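Local coordinates for protein cytochrome B5 (Hadesarchaea archaeon YNP_N21, PDB 6NZX) that binds heme in a cytochrome b5-like domain and probably serves in electron transfer, at residues Y22-S35 against A64-L76. Numbering follows the deposited sequence.
Sequences YVAYNGKVYDVTGS and AELLEKFPVVGVL. With HEM (protoporphyrin IX containing Fe), chain B.
Leu67 lies across one face of the Tyr30 ring, with CB over its centre, 3.9 Å from the centroid, and Leu67 CD2 reaches Tyr30 CG. Val72 CG2 lies alongside the same ring, 3.4 Å from Tyr30 CE1. Tyr30 CG stands anti to its carbonyl carbon (chi1 -63°), which brings the ring between Leu67 and Val72. Leu67 CD1 goes on to Tyr25 CB, while CD2 touches Val23 CG2 and the heme methyl CMD. An alanine in place of Tyr30 would probably open a gap beside Leu67 and leave this heme-lining side chain freer to turn.

Phe70 extends this apolar packing toward the heme. Val32 CG1 covers one face of its ring, and the heme propionate meets its edge. Ser35 OG donates to HEM O1D at 2.9 Å, and Lys69 NZ to HEM O2D of the same propionate at 2.7 Å, where the lysine would probably balance its charge.

Strand 28-31 pairs antiparallel with 72-76, and this brings Tyr30 beside Val72. Val73 N to Val29 O (2.7 Å) and Asp31 N to Pro71 O are nearly linear at the carbonyl. A classic beta bulge places Val73 and Gly74 opposite Val29. On the sheet face opposite Tyr30, where Val29 points, Val73 CG2 packs over the Tyr22 ring, 3.8 Å from its centroid. Asp31 OD1 takes Thr33 N in an Asx turn and also Thr33 OG1. Apolar packing between sheet and heme, with polar contacts at a propionate, is consistent with the heme pocket of a cytochrome b5 fold.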
# COMPACT_ATOMS: atom_id res chain seq x y z
N TYR A 22 -2.16 3.70 1.13
CA TYR A 22 -1.52 2.71 1.99
C TYR A 22 -1.49 1.39 1.22
O TYR A 22 -2.41 1.10 0.46
CB TYR A 22 -2.32 2.44 3.26
CG TYR A 22 -2.30 3.48 4.35
CD1 TYR A 22 -1.65 4.69 4.20
CD2 TYR A 22 -3.01 3.26 5.52
CE1 TYR A 22 -1.67 5.63 5.22
CE2 TYR A 22 -3.02 4.18 6.55
CZ TYR A 22 -2.37 5.39 6.38
OH TYR A 22 -2.38 6.31 7.38
N VAL A 23 -0.45 0.59 1.43
CA VAL A 23 -0.39 -0.73 0.82
C VAL A 23 0.06 -1.70 1.91
O VAL A 23 0.89 -1.34 2.70
CB VAL A 23 0.58 -0.77 -0.38
CG1 VAL A 23 0.06 0.07 -1.53
CG2 VAL A 23 1.99 -0.33 -0.00
N ALA A 24 -0.50 -2.92 1.91
CA ALA A 24 -0.07 -3.92 2.89
C ALA A 24 0.88 -4.91 2.20
O ALA A 24 0.79 -5.18 0.99
CB ALA A 24 -1.24 -4.59 3.55
N TYR A 25 1.86 -5.38 2.98
CA TYR A 25 2.79 -6.40 2.53
C TYR A 25 3.21 -7.25 3.72
O TYR A 25 3.79 -6.72 4.65
CB TYR A 25 4.02 -5.79 1.84
CG TYR A 25 4.98 -6.85 1.36
CD1 TYR A 25 6.17 -7.10 2.01
CD2 TYR A 25 4.63 -7.67 0.30
CE1 TYR A 25 7.02 -8.11 1.59
CE2 TYR A 25 5.45 -8.70 -0.12
CZ TYR A 25 6.66 -8.92 0.52
OH TYR A 25 7.48 -9.92 0.09
N ASN A 26 2.88 -8.55 3.68
CA ASN A 26 3.33 -9.52 4.69
C ASN A 26 2.91 -9.08 6.09
O ASN A 26 3.72 -9.17 7.02
CB ASN A 26 4.86 -9.70 4.68
CG ASN A 26 5.33 -10.70 3.66
OD1 ASN A 26 4.51 -11.31 2.96
ND2 ASN A 26 6.64 -10.87 3.55
N GLY A 27 1.68 -8.53 6.21
CA GLY A 27 1.06 -8.22 7.49
C GLY A 27 1.27 -6.79 7.97
O GLY A 27 0.68 -6.42 8.98
N LYS A 28 2.11 -6.00 7.28
CA LYS A 28 2.46 -4.62 7.67
C LYS A 28 1.90 -3.62 6.64
O LYS A 28 1.88 -3.87 5.46
CB LYS A 28 3.98 -4.47 7.77
CG LYS A 28 4.62 -5.08 9.02
CD LYS A 28 6.03 -4.56 9.23
CE LYS A 28 6.54 -4.74 10.64
NZ LYS A 28 7.66 -3.81 10.94
N VAL A 29 1.46 -2.46 7.13
CA VAL A 29 0.81 -1.47 6.31
C VAL A 29 1.75 -0.29 6.20
O VAL A 29 2.17 0.25 7.25
CB VAL A 29 -0.55 -1.07 6.91
CG1 VAL A 29 -1.23 0.05 6.13
CG2 VAL A 29 -1.46 -2.29 7.03
N TYR A 30 2.03 0.11 4.95
CA TYR A 30 2.98 1.13 4.59
C TYR A 30 2.20 2.31 4.02
O TYR A 30 1.30 2.12 3.24
CB TYR A 30 3.98 0.60 3.55
CG TYR A 30 4.83 -0.54 4.03
CD1 TYR A 30 6.09 -0.31 4.58
CD2 TYR A 30 4.37 -1.84 4.00
CE1 TYR A 30 6.87 -1.35 5.07
CE2 TYR A 30 5.15 -2.90 4.46
CZ TYR A 30 6.40 -2.64 5.01
OH TYR A 30 7.17 -3.67 5.45
N ASP A 31 2.59 3.53 4.43
CA ASP A 31 2.06 4.74 3.86
C ASP A 31 2.93 5.14 2.66
O ASP A 31 4.03 5.65 2.83
CB ASP A 31 1.98 5.86 4.91
CG ASP A 31 1.43 7.17 4.37
OD1 ASP A 31 1.01 7.18 3.19
OD2 ASP A 31 1.37 8.16 5.15
N VAL A 32 2.38 4.96 1.45
CA VAL A 32 3.07 5.26 0.22
C VAL A 32 2.52 6.56 -0.41
O VAL A 32 2.78 6.85 -1.58
CB VAL A 32 3.03 4.07 -0.75
CG1 VAL A 32 3.90 2.92 -0.26
CG2 VAL A 32 1.62 3.57 -1.05
N THR A 33 1.77 7.33 0.38
CA THR A 33 1.35 8.67 -0.03
C THR A 33 2.62 9.50 -0.28
O THR A 33 3.59 9.41 0.48
CB THR A 33 0.42 9.33 0.99
OG1 THR A 33 -0.61 8.41 1.39
CG2 THR A 33 -0.22 10.59 0.45
N GLY A 34 2.64 10.24 -1.38
CA GLY A 34 3.82 11.06 -1.68
C GLY A 34 4.75 10.41 -2.68
O GLY A 34 5.44 11.11 -3.39
N SER A 35 4.80 9.06 -2.72
CA SER A 35 5.38 8.32 -3.83
C SER A 35 4.57 8.60 -5.11
O SER A 35 3.40 8.21 -5.21
CB SER A 35 5.42 6.84 -3.55
OG SER A 35 5.82 6.09 -4.69
N ALA A 64 10.10 -6.29 -2.52
CA ALA A 64 9.41 -5.55 -1.47
C ALA A 64 10.36 -4.63 -0.70
O ALA A 64 9.89 -3.82 0.08
CB ALA A 64 8.74 -6.53 -0.55
N GLU A 65 11.68 -4.76 -0.94
CA GLU A 65 12.73 -3.90 -0.34
C GLU A 65 12.36 -2.42 -0.44
O GLU A 65 12.66 -1.63 0.48
CB GLU A 65 14.11 -4.15 -0.97
CG GLU A 65 14.10 -4.32 -2.49
CD GLU A 65 15.44 -4.23 -3.20
OE1 GLU A 65 16.31 -5.10 -2.94
OE2 GLU A 65 15.63 -3.30 -4.01
N LEU A 66 11.70 -2.03 -1.54
CA LEU A 66 11.42 -0.63 -1.85
C LEU A 66 10.38 -0.04 -0.86
O LEU A 66 10.32 1.16 -0.69
CB LEU A 66 10.95 -0.51 -3.30
CG LEU A 66 11.95 -0.95 -4.39
CD1 LEU A 66 11.39 -0.70 -5.78
CD2 LEU A 66 13.30 -0.25 -4.23
N LEU A 67 9.58 -0.89 -0.21
CA LEU A 67 8.64 -0.45 0.85
C LEU A 67 9.37 0.17 2.06
O LEU A 67 8.74 0.88 2.86
CB LEU A 67 7.79 -1.65 1.28
CG LEU A 67 6.66 -1.99 0.31
CD1 LEU A 67 6.08 -3.39 0.56
CD2 LEU A 67 5.57 -0.96 0.39
N GLU A 68 10.67 -0.09 2.20
CA GLU A 68 11.41 0.28 3.41
C GLU A 68 11.56 1.79 3.56
O GLU A 68 11.71 2.30 4.68
CB GLU A 68 12.81 -0.32 3.41
CG GLU A 68 13.49 -0.22 4.76
CD GLU A 68 14.86 -0.86 4.82
OE1 GLU A 68 15.65 -0.64 3.88
OE2 GLU A 68 15.12 -1.58 5.79
N LYS A 69 11.52 2.53 2.45
CA LYS A 69 11.64 3.97 2.48
C LYS A 69 10.38 4.62 3.08
O LYS A 69 10.41 5.81 3.43
CB LYS A 69 11.90 4.51 1.07
CG LYS A 69 13.09 3.87 0.35
CD LYS A 69 13.47 4.50 -0.97
CE LYS A 69 12.30 5.12 -1.72
NZ LYS A 69 12.73 5.60 -3.05
N PHE A 70 9.28 3.87 3.23
CA PHE A 70 7.97 4.41 3.61
C PHE A 70 7.61 4.05 5.06
O PHE A 70 7.94 2.97 5.55
CB PHE A 70 6.94 3.92 2.59
CG PHE A 70 7.25 4.46 1.21
CD1 PHE A 70 6.98 5.78 0.90
CD2 PHE A 70 7.91 3.68 0.28
CE1 PHE A 70 7.33 6.31 -0.33
CE2 PHE A 70 8.25 4.20 -0.96
CZ PHE A 70 7.97 5.52 -1.25
N PRO A 71 6.89 4.93 5.79
CA PRO A 71 6.47 4.62 7.16
C PRO A 71 5.55 3.39 7.23
O PRO A 71 4.72 3.20 6.36
CB PRO A 71 5.73 5.86 7.67
CG PRO A 71 5.80 6.89 6.55
CD PRO A 71 6.46 6.25 5.34
N VAL A 72 5.77 2.54 8.23
CA VAL A 72 4.82 1.50 8.61
C VAL A 72 3.82 2.17 9.57
O VAL A 72 4.23 2.71 10.61
CB VAL A 72 5.52 0.30 9.26
CG1 VAL A 72 4.53 -0.77 9.71
CG2 VAL A 72 6.57 -0.30 8.33
N VAL A 73 2.54 2.13 9.21
CA VAL A 73 1.52 2.81 9.98
C VAL A 73 0.70 1.77 10.77
O VAL A 73 -0.05 2.11 11.67
CB VAL A 73 0.65 3.71 9.08
CG1 VAL A 73 1.46 4.87 8.52
CG2 VAL A 73 -0.01 2.94 7.95
N GLY A 74 0.90 0.49 10.50
CA GLY A 74 0.24 -0.52 11.30
C GLY A 74 0.40 -1.91 10.73
O GLY A 74 1.28 -2.17 9.90
N VAL A 75 -0.46 -2.81 11.23
CA VAL A 75 -0.49 -4.17 10.83
C VAL A 75 -1.90 -4.46 10.34
O VAL A 75 -2.86 -3.78 10.74
CB VAL A 75 -0.05 -5.12 11.97
CG1 VAL A 75 1.36 -4.78 12.44
CG2 VAL A 75 -1.02 -5.13 13.14
N LEU A 76 -2.01 -5.46 9.45
CA LEU A 76 -3.23 -5.78 8.78
C LEU A 76 -3.80 -7.06 9.39
O LEU A 76 -3.16 -8.10 9.34
CB LEU A 76 -2.93 -5.91 7.29
CG LEU A 76 -4.13 -6.31 6.44
CD1 LEU A 76 -5.18 -5.22 6.43
CD2 LEU A 76 -3.69 -6.67 5.03
CHA HEM B . 8.50 1.17 -7.35
CHB HEM B . 6.47 -1.30 -11.11
CHC HEM B . 3.89 -3.94 -7.90
CHD HEM B . 5.67 -1.25 -4.25
C1A HEM B . 8.20 0.67 -8.68
C2A HEM B . 8.89 1.25 -9.85
C3A HEM B . 8.26 0.48 -10.96
C4A HEM B . 7.35 -0.38 -10.34
CMA HEM B . 8.59 0.65 -12.42
CAA HEM B . 9.97 2.32 -9.84
CBA HEM B . 11.34 1.70 -9.45
CGA HEM B . 12.07 2.43 -8.32
O1A HEM B . 12.77 1.75 -7.53
O2A HEM B . 11.99 3.68 -8.20
C1B HEM B . 5.50 -2.27 -10.58
C2B HEM B . 4.77 -3.14 -11.39
C3B HEM B . 3.99 -3.97 -10.45
C4B HEM B . 4.43 -3.42 -9.16
CMB HEM B . 4.73 -3.26 -12.90
CAB HEM B . 2.92 -5.05 -10.63
CBB HEM B . 3.46 -6.37 -11.14
C1C HEM B . 4.17 -3.47 -6.55
C2C HEM B . 3.53 -4.04 -5.48
C3C HEM B . 4.01 -3.22 -4.34
C4C HEM B . 4.93 -2.28 -4.98
CMC HEM B . 2.56 -5.19 -5.56
CAC HEM B . 3.79 -3.31 -2.87
CBC HEM B . 3.22 -4.35 -2.29
C1D HEM B . 6.63 -0.28 -4.79
C2D HEM B . 7.29 0.62 -3.97
C3D HEM B . 8.17 1.35 -4.88
C4D HEM B . 7.86 0.76 -6.11
CMD HEM B . 7.17 0.78 -2.48
CAD HEM B . 9.13 2.48 -4.55
CBD HEM B . 8.35 3.80 -4.65
CGD HEM B . 9.22 5.02 -4.47
O1D HEM B . 8.69 6.16 -4.55
O2D HEM B . 10.44 4.89 -4.24
NA HEM B . 7.28 -0.26 -8.99
NB HEM B . 5.31 -2.43 -9.25
NC HEM B . 4.98 -2.45 -6.31
ND HEM B . 6.95 -0.23 -6.09
FE HEM B . 6.13 -1.36 -7.66